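Local coordinates for hypothetical protein Atu0240 (PDB 2GAX) that is of unknown function but belongs to the DUF2000 family, whose place in the PTH2 clan suggests a fold like that of type 2 peptidyl-tRNA hydrolases, at residues 75-89 with 101-115. Sequence-based numbering, arbitrary orientation.
Sequences SLERDITTSLYIEEM and VFSHFSPDTAKVVGM
Tyr-85 O is gripped by two backbone donors: Val-113 N at 2.8 Å, lying in the carbonyl plane, and Gly-114 N at 3.2 Å, tilted 20° from it. Val-113 and Gly-114 thus both face Tyr-85, a classic beta bulge between strands 83-86 and 112-115, whose short axes run antiparallel at 159°, and the register shifts by one before Ile-86 meets Val-112. Beyond the bulge, Glu-87 N donates to Lys-111 O at 2.9 Å. In Leu-84, chi1 of -154° swings CG roughly opposite the backbone N, from where its two methyls diverge: CD1 rests on Met-115 CG at 3.6 Å and also touches Val-112 CG1, while CD2 reaches the edge of the Phe-102 ring, near its plane, at CZ (3.8 Å). Ile-86 sends CD1 to Phe-105 CD2 (3.8 Å) and CG2 toward Ala-110 CB. A water over the centre of the Phe-105 ring donates to Glu-88 OE1 and accepts from Lys-111 N, bridging the carboxylate to the backbone just before strand 112-120. Selenomethionine Met-89 makes an oblique Met-aromatic contact, SE to Phe-102 CD1 3.9 Å. Within the chain, strand 83-86 is an outermost strand of the mixed sheet, beside 112-120; helix 16-33 packs against Tyr-85 and Val-113, and helix 65-77 against Leu-84 and Met-115.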
ATOM      1  N   SER A  75     -11.791  -3.285  -3.223  1.00 31.97           N
ATOM      2  CA  SER A  75     -11.246  -2.024  -3.752  1.00 31.56           C
ATOM      3  C   SER A  75     -11.571  -1.837  -5.231  1.00 30.93           C
ATOM      4  O   SER A  75     -11.873  -0.733  -5.657  1.00 31.30           O
ATOM      5  CB  SER A  75      -9.735  -1.906  -3.518  1.00 31.23           C
ATOM      6  OG  SER A  75      -9.024  -2.861  -4.286  1.00 32.30           O
ATOM      7  N   LEU A  76     -11.534  -2.925  -5.994  1.00 30.90           N
ATOM      8  CA  LEU A  76     -11.843  -2.887  -7.424  1.00 30.98           C
ATOM      9  C   LEU A  76     -13.328  -2.599  -7.613  1.00 31.92           C
ATOM     10  O   LEU A  76     -13.718  -1.803  -8.475  1.00 31.44           O
ATOM     11  CB  LEU A  76     -11.459  -4.221  -8.090  1.00 30.90           C
ATOM     12  CG  LEU A  76      -9.955  -4.496  -8.255  1.00 30.46           C
ATOM     13  CD1 LEU A  76      -9.717  -5.910  -8.752  1.00 31.97           C
ATOM     14  CD2 LEU A  76      -9.342  -3.504  -9.223  1.00 28.97           C
ATOM     15  N   GLU A  77     -14.142  -3.250  -6.785  1.00 32.20           N
ATOM     16  CA  GLU A  77     -15.589  -3.064  -6.786  1.00 34.49           C
ATOM     17  C   GLU A  77     -15.960  -1.608  -6.526  1.00 33.87           C
ATOM     18  O   GLU A  77     -16.902  -1.094  -7.108  1.00 33.56           O
ATOM     19  CB  GLU A  77     -16.236  -3.985  -5.750  1.00 34.20           C
ATOM     20  CG  GLU A  77     -16.173  -5.470  -6.117  1.00 36.50           C
ATOM     21  CD  GLU A  77     -16.816  -6.388  -5.074  1.00 38.40           C
ATOM     22  OE1 GLU A  77     -17.435  -5.885  -4.102  1.00 44.00           O
ATOM     23  OE2 GLU A  77     -16.706  -7.628  -5.226  1.00 44.52           O
ATOM     24  N   ARG A  78     -15.187  -0.948  -5.665  1.00 34.01           N
ATOM     25  CA  ARG A  78     -15.379   0.464  -5.317  1.00 33.94           C
ATOM     26  C   ARG A  78     -14.645   1.441  -6.238  1.00 33.61           C
ATOM     27  O   ARG A  78     -14.489   2.625  -5.900  1.00 33.80           O
ATOM     28  CB  ARG A  78     -14.900   0.683  -3.886  1.00 35.02           C
ATOM     29  CG  ARG A  78     -15.604  -0.180  -2.867  1.00 36.58           C
ATOM     30  CD  ARG A  78     -16.832   0.507  -2.369  1.00 40.72           C
ATOM     31  NE  ARG A  78     -17.504  -0.276  -1.338  1.00 43.60           N
ATOM     32  CZ  ARG A  78     -18.658   0.077  -0.783  1.00 45.21           C
ATOM     33  NH1 ARG A  78     -19.259   1.200  -1.158  1.00 46.01           N
ATOM     34  NH2 ARG A  78     -19.209  -0.694   0.146  1.00 46.29           N
ATOM     35  N   ASP A  79     -14.193   0.959  -7.396  1.00 32.53           N
ATOM     36  CA  ASP A  79     -13.503   1.807  -8.387  1.00 32.34           C
ATOM     37  C   ASP A  79     -12.270   2.539  -7.847  1.00 31.83           C
ATOM     38  O   ASP A  79     -11.962   3.654  -8.281  1.00 31.68           O
ATOM     39  CB  ASP A  79     -14.458   2.840  -9.019  1.00 32.69           C
ATOM     40  CG  ASP A  79     -15.577   2.203  -9.814  1.00 34.64           C
ATOM     41  OD1 ASP A  79     -15.332   1.220 -10.539  1.00 35.17           O
ATOM     42  OD2 ASP A  79     -16.713   2.714  -9.719  1.00 36.55           O
ATOM     43  N   ILE A  80     -11.564   1.898  -6.920  1.00 31.65           N
ATOM     44  CA  ILE A  80     -10.313   2.433  -6.375  1.00 30.89           C
ATOM     45  C   ILE A  80      -9.122   1.848  -7.133  1.00 30.83           C
ATOM     46  O   ILE A  80      -9.078   0.638  -7.423  1.00 31.02           O
ATOM     47  CB  ILE A  80     -10.186   2.119  -4.852  1.00 30.61           C
ATOM     48  CG1 ILE A  80     -11.474   2.491  -4.094  1.00 31.06           C
ATOM     49  CG2 ILE A  80      -8.913   2.738  -4.231  1.00 29.26           C
ATOM     50  CD1 ILE A  80     -11.908   3.948  -4.196  1.00 30.63           C
ATOM     51  N   THR A  81      -8.186   2.724  -7.489  1.00 30.11           N
ATOM     52  CA  THR A  81      -6.911   2.323  -8.062  1.00 29.70           C
ATOM     53  C   THR A  81      -5.910   2.217  -6.915  1.00 29.18           C
ATOM     54  O   THR A  81      -5.676   3.188  -6.188  1.00 29.29           O
ATOM     55  CB  THR A  81      -6.439   3.312  -9.158  1.00 30.07           C
ATOM     56  OG1 THR A  81      -7.419   3.355 -10.206  1.00 28.93           O
ATOM     57  CG2 THR A  81      -5.096   2.881  -9.754  1.00 30.29           C
ATOM     58  N   THR A  82      -5.339   1.028  -6.747  1.00 28.03           N
ATOM     59  CA  THR A  82      -4.520   0.742  -5.563  1.00 27.66           C
ATOM     60  C   THR A  82      -3.073   0.466  -5.947  1.00 26.28           C
ATOM     61  O   THR A  82      -2.789   0.206  -7.107  1.00 26.78           O
ATOM     62  CB  THR A  82      -5.053  -0.499  -4.800  1.00 27.65           C
ATOM     63  OG1 THR A  82      -5.109  -1.636  -5.681  1.00 28.31           O
ATOM     64  CG2 THR A  82      -6.425  -0.233  -4.208  1.00 29.05           C
ATOM     65  N   SER A  83      -2.161   0.550  -4.987  1.00 26.43           N
ATOM     66  CA  SER A  83      -0.853  -0.109  -5.148  1.00 26.06           C
ATOM     67  C   SER A  83      -0.999  -1.567  -4.728  1.00 26.01           C
ATOM     68  O   SER A  83      -1.688  -1.860  -3.762  1.00 25.85           O
ATOM     69  CB  SER A  83       0.207   0.560  -4.273  1.00 26.24           C
ATOM     70  OG  SER A  83       0.243   1.950  -4.522  1.00 27.60           O
ATOM     71  N   LEU A  84      -0.335  -2.474  -5.441  1.00 26.30           N
ATOM     72  CA  LEU A  84      -0.473  -3.909  -5.193  1.00 26.11           C
ATOM     73  C   LEU A  84       0.853  -4.624  -5.404  1.00 26.49           C
ATOM     74  O   LEU A  84       1.619  -4.280  -6.311  1.00 25.07           O
ATOM     75  CB  LEU A  84      -1.551  -4.528  -6.080  1.00 27.12           C
ATOM     76  CG  LEU A  84      -2.228  -5.798  -5.537  1.00 26.64           C
ATOM     77  CD1 LEU A  84      -3.172  -5.512  -4.393  1.00 30.37           C
ATOM     78  CD2 LEU A  84      -2.925  -6.569  -6.643  1.00 28.00           C
ATOM     79  N   TYR A  85       1.100  -5.615  -4.554  1.00 26.47           N
ATOM     80  CA  TYR A  85       2.356  -6.365  -4.539  1.00 27.22           C
ATOM     81  C   TYR A  85       1.972  -7.827  -4.319  1.00 27.27           C
ATOM     82  O   TYR A  85       1.275  -8.145  -3.351  1.00 28.19           O
ATOM     83  CB  TYR A  85       3.216  -5.852  -3.376  1.00 27.36           C
ATOM     84  CG  TYR A  85       4.708  -6.126  -3.444  1.00 28.15           C
ATOM     85  CD1 TYR A  85       5.628  -5.069  -3.421  1.00 28.21           C
ATOM     86  CD2 TYR A  85       5.206  -7.436  -3.516  1.00 28.85           C
ATOM     87  CE1 TYR A  85       7.014  -5.312  -3.476  1.00 28.37           C
ATOM     88  CE2 TYR A  85       6.571  -7.683  -3.557  1.00 27.34           C
ATOM     89  CZ  TYR A  85       7.462  -6.628  -3.543  1.00 28.23           C
ATOM     90  OH  TYR A  85       8.814  -6.896  -3.576  1.00 31.14           O
ATOM     91  N   ILE A  86       2.383  -8.699  -5.239  1.00 27.19           N
ATOM     92  CA  ILE A  86       2.093 -10.137  -5.152  1.00 27.40           C
ATOM     93  C   ILE A  86       3.363 -10.904  -4.775  1.00 28.19           C
ATOM     94  O   ILE A  86       4.465 -10.404  -4.953  1.00 27.81           O
ATOM     95  CB  ILE A  86       1.470 -10.737  -6.463  1.00 26.77           C
ATOM     96  CG1 ILE A  86       2.446 -10.655  -7.656  1.00 26.64           C
ATOM     97  CG2 ILE A  86       0.145 -10.039  -6.816  1.00 28.08           C
ATOM     98  CD1 ILE A  86       2.051 -11.543  -8.841  1.00 26.48           C
ATOM     99  N   GLU A  87       3.184 -12.115  -4.253  1.00 29.14           N
ATOM    100  CA  GLU A  87       4.285 -12.939  -3.762  1.00 30.50           C
ATOM    101  C   GLU A  87       5.389 -13.169  -4.796  1.00 30.34           C
ATOM    102  O   GLU A  87       6.579 -13.128  -4.467  1.00 29.67           O
ATOM    103  CB  GLU A  87       3.739 -14.284  -3.281  1.00 31.00           C
ATOM    104  CG  GLU A  87       4.726 -15.104  -2.436  1.00 32.77           C
ATOM    105  CD  GLU A  87       4.112 -16.400  -1.931  1.00 33.27           C
ATOM    106  OE1 GLU A  87       3.038 -16.347  -1.311  1.00 34.52           O
ATOM    107  OE2 GLU A  87       4.706 -17.478  -2.178  1.00 39.75           O
ATOM    108  N   GLU A  88       4.986 -13.403  -6.044  1.00 30.13           N
ATOM    109  CA  GLU A  88       5.921 -13.731  -7.105  1.00 30.68           C
ATOM    110  C   GLU A  88       6.880 -12.594  -7.395  1.00 30.90           C
ATOM    111  O   GLU A  88       7.950 -12.829  -7.937  1.00 31.01           O
ATOM    112  CB  GLU A  88       5.191 -14.141  -8.383  1.00 30.76           C
ATOM    113  CG  GLU A  88       4.594 -15.540  -8.372  1.00 31.10           C
ATOM    114  CD  GLU A  88       3.313 -15.673  -7.565  1.00 34.57           C
ATOM    115  OE1 GLU A  88       2.765 -14.657  -7.070  1.00 34.53           O
ATOM    116  OE2 GLU A  88       2.842 -16.813  -7.434  1.00 36.03           O
HETATM  117  N   MSE A  89       6.509 -11.366  -7.025  1.00 30.56           N
HETATM  118  CA  MSE A  89       7.381 -10.206  -7.249  1.00 31.70           C
HETATM  119  C   MSE A  89       8.646 -10.190  -6.375  1.00 31.18           C
HETATM  120  O   MSE A  89       9.542  -9.378  -6.594  1.00 31.90           O
HETATM  121  CB  MSE A  89       6.595  -8.898  -7.113  1.00 31.17           C
HETATM  122  CG  MSE A  89       5.635  -8.702  -8.261  1.00 31.80           C
HETATM  123 SE   MSE A  89       4.300  -7.313  -7.909  1.00 36.05          SE
HETATM  124  CE  MSE A  89       5.471  -5.840  -7.368  1.00 31.26           C
ATOM    125  N   VAL A 101       5.170 -10.714 -14.519  1.00 30.16           N
ATOM    126  CA  VAL A 101       4.597 -11.759 -13.666  1.00 30.22           C
ATOM    127  C   VAL A 101       3.271 -11.323 -13.033  1.00 29.76           C
ATOM    128  O   VAL A 101       2.343 -12.116 -12.912  1.00 28.77           O
ATOM    129  CB  VAL A 101       5.601 -12.272 -12.584  1.00 30.12           C
ATOM    130  CG1 VAL A 101       5.618 -11.378 -11.356  1.00 31.27           C
ATOM    131  CG2 VAL A 101       5.245 -13.682 -12.177  1.00 32.15           C
ATOM    132  N   PHE A 102       3.198 -10.058 -12.634  1.00 29.44           N
ATOM    133  CA  PHE A 102       1.959  -9.479 -12.140  1.00 29.45           C
ATOM    134  C   PHE A 102       0.793  -9.718 -13.116  1.00 29.49           C
ATOM    135  O   PHE A 102      -0.328  -9.984 -12.693  1.00 28.97           O
ATOM    136  CB  PHE A 102       2.144  -7.976 -11.908  1.00 29.14           C
ATOM    137  CG  PHE A 102       0.994  -7.323 -11.212  1.00 29.01           C
ATOM    138  CD1 PHE A 102       0.895  -7.372  -9.822  1.00 29.25           C
ATOM    139  CD2 PHE A 102       0.024  -6.632 -11.938  1.00 28.78           C
ATOM    140  CE1 PHE A 102      -0.147  -6.749  -9.162  1.00 30.09           C
ATOM    141  CE2 PHE A 102      -1.037  -6.026 -11.288  1.00 27.75           C
ATOM    142  CZ  PHE A 102      -1.135  -6.078  -9.905  1.00 27.75           C
ATOM    143  N   SER A 103       1.072  -9.612 -14.411  1.00 30.60           N
ATOM    144  CA  SER A 103       0.036  -9.771 -15.455  1.00 31.70           C
ATOM    145  C   SER A 103      -0.419 -11.230 -15.629  1.00 32.16           C
ATOM    146  O   SER A 103      -1.377 -11.502 -16.367  1.00 31.68           O
ATOM    147  CB  SER A 103       0.522  -9.187 -16.796  1.00 31.99           C
ATOM    148  OG  SER A 103       1.462 -10.046 -17.440  1.00 33.00           O
ATOM    149  N   HIS A 104       0.273 -12.162 -14.955  1.00 32.41           N
ATOM    150  CA  HIS A 104      -0.047 -13.595 -15.041  1.00 32.98           C
ATOM    151  C   HIS A 104      -1.147 -14.017 -14.081  1.00 33.20           C
ATOM    152  O   HIS A 104      -1.595 -15.174 -14.117  1.00 33.86           O
ATOM    153  CB  HIS A 104       1.205 -14.460 -14.819  1.00 33.24           C
ATOM    154  CG  HIS A 104       2.239 -14.311 -15.895  1.00 34.19           C
ATOM    155  ND1 HIS A 104       3.505 -14.837 -15.787  1.00 37.05           N
ATOM    156  CD2 HIS A 104       2.195 -13.677 -17.092  1.00 35.20           C
ATOM    157  CE1 HIS A 104       4.195 -14.547 -16.876  1.00 37.42           C
ATOM    158  NE2 HIS A 104       3.421 -13.848 -17.687  1.00 36.94           N
ATOM    159  N   PHE A 105      -1.583 -13.086 -13.226  1.00 32.77           N
ATOM    160  CA  PHE A 105      -2.606 -13.361 -12.224  1.00 31.93           C
ATOM    161  C   PHE A 105      -3.760 -12.375 -12.262  1.00 32.48           C
ATOM    162  O   PHE A 105      -3.629 -11.249 -12.762  1.00 32.27           O
ATOM    163  CB  PHE A 105      -1.995 -13.415 -10.809  1.00 32.28           C
ATOM    164  CG  PHE A 105      -0.891 -14.425 -10.676  1.00 29.50           C
ATOM    165  CD1 PHE A 105      -1.164 -15.714 -10.232  1.00 31.29           C
ATOM    166  CD2 PHE A 105       0.411 -14.103 -11.043  1.00 29.64           C
ATOM    167  CE1 PHE A 105      -0.132 -16.669 -10.125  1.00 30.45           C
ATOM    168  CE2 PHE A 105       1.452 -15.055 -10.951  1.00 28.44           C
ATOM    169  CZ  PHE A 105       1.166 -16.332 -10.508  1.00 29.87           C
ATOM    170  N   SER A 106      -4.888 -12.823 -11.715  1.00 32.66           N
ATOM    171  CA  SER A 106      -6.115 -12.044 -11.621  1.00 33.72           C
ATOM    172  C   SER A 106      -6.494 -12.036 -10.129  1.00 33.58           C
ATOM    173  O   SER A 106      -5.902 -12.783  -9.361  1.00 33.48           O
ATOM    174  CB  SER A 106      -7.199 -12.714 -12.464  1.00 33.68           C
ATOM    175  OG  SER A 106      -7.475 -14.009 -11.943  1.00 36.30           O
ATOM    176  N   PRO A 107      -7.439 -11.171  -9.701  1.00 34.06           N
ATOM    177  CA  PRO A 107      -7.787 -11.115  -8.270  1.00 34.93           C
ATOM    178  C   PRO A 107      -8.229 -12.441  -7.648  1.00 35.85           C
ATOM    179  O   PRO A 107      -7.985 -12.666  -6.457  1.00 35.52           O
ATOM    180  CB  PRO A 107      -8.922 -10.090  -8.221  1.00 35.35           C
ATOM    181  CG  PRO A 107      -8.679  -9.230  -9.403  1.00 34.41           C
ATOM    182  CD  PRO A 107      -8.175 -10.155 -10.473  1.00 34.21           C
ATOM    183  N   ASP A 108      -8.864 -13.316  -8.430  1.00 36.56           N
ATOM    184  CA  ASP A 108      -9.248 -14.625  -7.891  1.00 37.97           C
ATOM    185  C   ASP A 108      -8.077 -15.624  -7.744  1.00 37.68           C
ATOM    186  O   ASP A 108      -8.207 -16.620  -7.034  1.00 38.50           O
ATOM    187  CB  ASP A 108     -10.441 -15.238  -8.655  1.00 38.99           C
ATOM    188  CG  ASP A 108     -10.114 -15.589 -10.101  1.00 42.11           C
ATOM    189  OD1 ASP A 108      -9.614 -14.719 -10.850  1.00 45.34           O
ATOM    190  OD2 ASP A 108     -10.393 -16.744 -10.508  1.00 46.39           O
ATOM    191  N   THR A 109      -6.946 -15.360  -8.398  1.00 37.02           N
ATOM    192  CA  THR A 109      -5.808 -16.294  -8.363  1.00 36.43           C
ATOM    193  C   THR A 109      -4.510 -15.729  -7.780  1.00 36.09           C
ATOM    194  O   THR A 109      -3.576 -16.498  -7.500  1.00 35.71           O
ATOM    195  CB  THR A 109      -5.464 -16.868  -9.754  1.00 36.52           C
ATOM    196  OG1 THR A 109      -4.805 -15.872 -10.543  1.00 36.46           O
ATOM    197  CG2 THR A 109      -6.698 -17.384 -10.477  1.00 36.47           C
ATOM    198  N   ALA A 110      -4.434 -14.410  -7.603  1.00 34.66           N
ATOM    199  CA  ALA A 110      -3.197 -13.792  -7.118  1.00 34.04           C
ATOM    200  C   ALA A 110      -2.885 -14.146  -5.656  1.00 33.65           C
ATOM    201  O   ALA A 110      -3.793 -14.427  -4.858  1.00 34.48           O
ATOM    202  CB  ALA A 110      -3.222 -12.275  -7.319  1.00 33.33           C
ATOM    203  N   LYS A 111      -1.597 -14.150  -5.314  1.00 32.57           N
ATOM    204  CA  LYS A 111      -1.192 -14.251  -3.912  1.00 31.63           C
ATOM    205  C   LYS A 111      -0.715 -12.869  -3.485  1.00 30.39           C
ATOM    206  O   LYS A 111       0.470 -12.587  -3.497  1.00 29.65           O
ATOM    207  CB  LYS A 111      -0.095 -15.298  -3.714  1.00 32.23           C
ATOM    208  CG  LYS A 111      -0.529 -16.713  -4.035  1.00 34.70           C
ATOM    209  CD  LYS A 111       0.682 -17.632  -4.231  1.00 39.29           C
ATOM    210  CE  LYS A 111       0.301 -19.093  -4.016  1.00 41.14           C
ATOM    211  NZ  LYS A 111       0.998 -19.997  -4.986  1.00 43.83           N
ATOM    212  N   VAL A 112      -1.664 -11.989  -3.176  1.00 29.07           N
ATOM    213  CA  VAL A 112      -1.327 -10.641  -2.742  1.00 28.37           C
ATOM    214  C   VAL A 112      -0.614 -10.697  -1.406  1.00 28.09           C
ATOM    215  O   VAL A 112      -1.067 -11.372  -0.475  1.00 27.25           O
ATOM    216  CB  VAL A 112      -2.552  -9.726  -2.622  1.00 28.41           C
ATOM    217  CG1 VAL A 112      -2.126  -8.321  -2.200  1.00 27.18           C
ATOM    218  CG2 VAL A 112      -3.284  -9.655  -3.959  1.00 29.75           C
ATOM    219  N   VAL A 113       0.516 -10.001  -1.333  1.00 27.77           N
ATOM    220  CA  VAL A 113       1.246  -9.861  -0.077  1.00 27.59           C
ATOM    221  C   VAL A 113       1.112  -8.460   0.528  1.00 27.08           C
ATOM    222  O   VAL A 113       1.420  -8.246   1.697  1.00 27.26           O
ATOM    223  CB  VAL A 113       2.717 -10.312  -0.213  1.00 27.43           C
ATOM    224  CG1 VAL A 113       2.763 -11.787  -0.644  1.00 28.07           C
ATOM    225  CG2 VAL A 113       3.483  -9.439  -1.223  1.00 26.93           C
ATOM    226  N   GLY A 114       0.626  -7.507  -0.260  1.00 27.33           N
ATOM    227  CA  GLY A 114       0.382  -6.163   0.260  1.00 26.34           C
ATOM    228  C   GLY A 114      -0.443  -5.336  -0.696  1.00 26.75           C
ATOM    229  O   GLY A 114      -0.413  -5.565  -1.898  1.00 25.64           O
HETATM  230  N   MSE A 115      -1.180  -4.384  -0.136  1.00 27.50           N
HETATM  231  CA  MSE A 115      -1.945  -3.406  -0.899  1.00 30.52           C
HETATM  232  C   MSE A 115      -1.973  -2.102  -0.124  1.00 28.40           C
HETATM  233  O   MSE A 115      -1.977  -2.102   1.111  1.00 28.18           O
HETATM  234  CB  MSE A 115      -3.376  -3.887  -1.130  1.00 29.78           C
HETATM  235  CG  MSE A 115      -4.202  -2.987  -2.047  1.00 33.57           C
HETATM  236 SE   MSE A 115      -6.065  -3.635  -2.235  1.00 42.83          SE
HETATM  237  CE  MSE A 115      -6.952  -2.459  -0.952  1.00 39.53           C
TER
HETATM  238  O   HOH W   1       0.305 -14.322  -7.538  1.00 33.67           O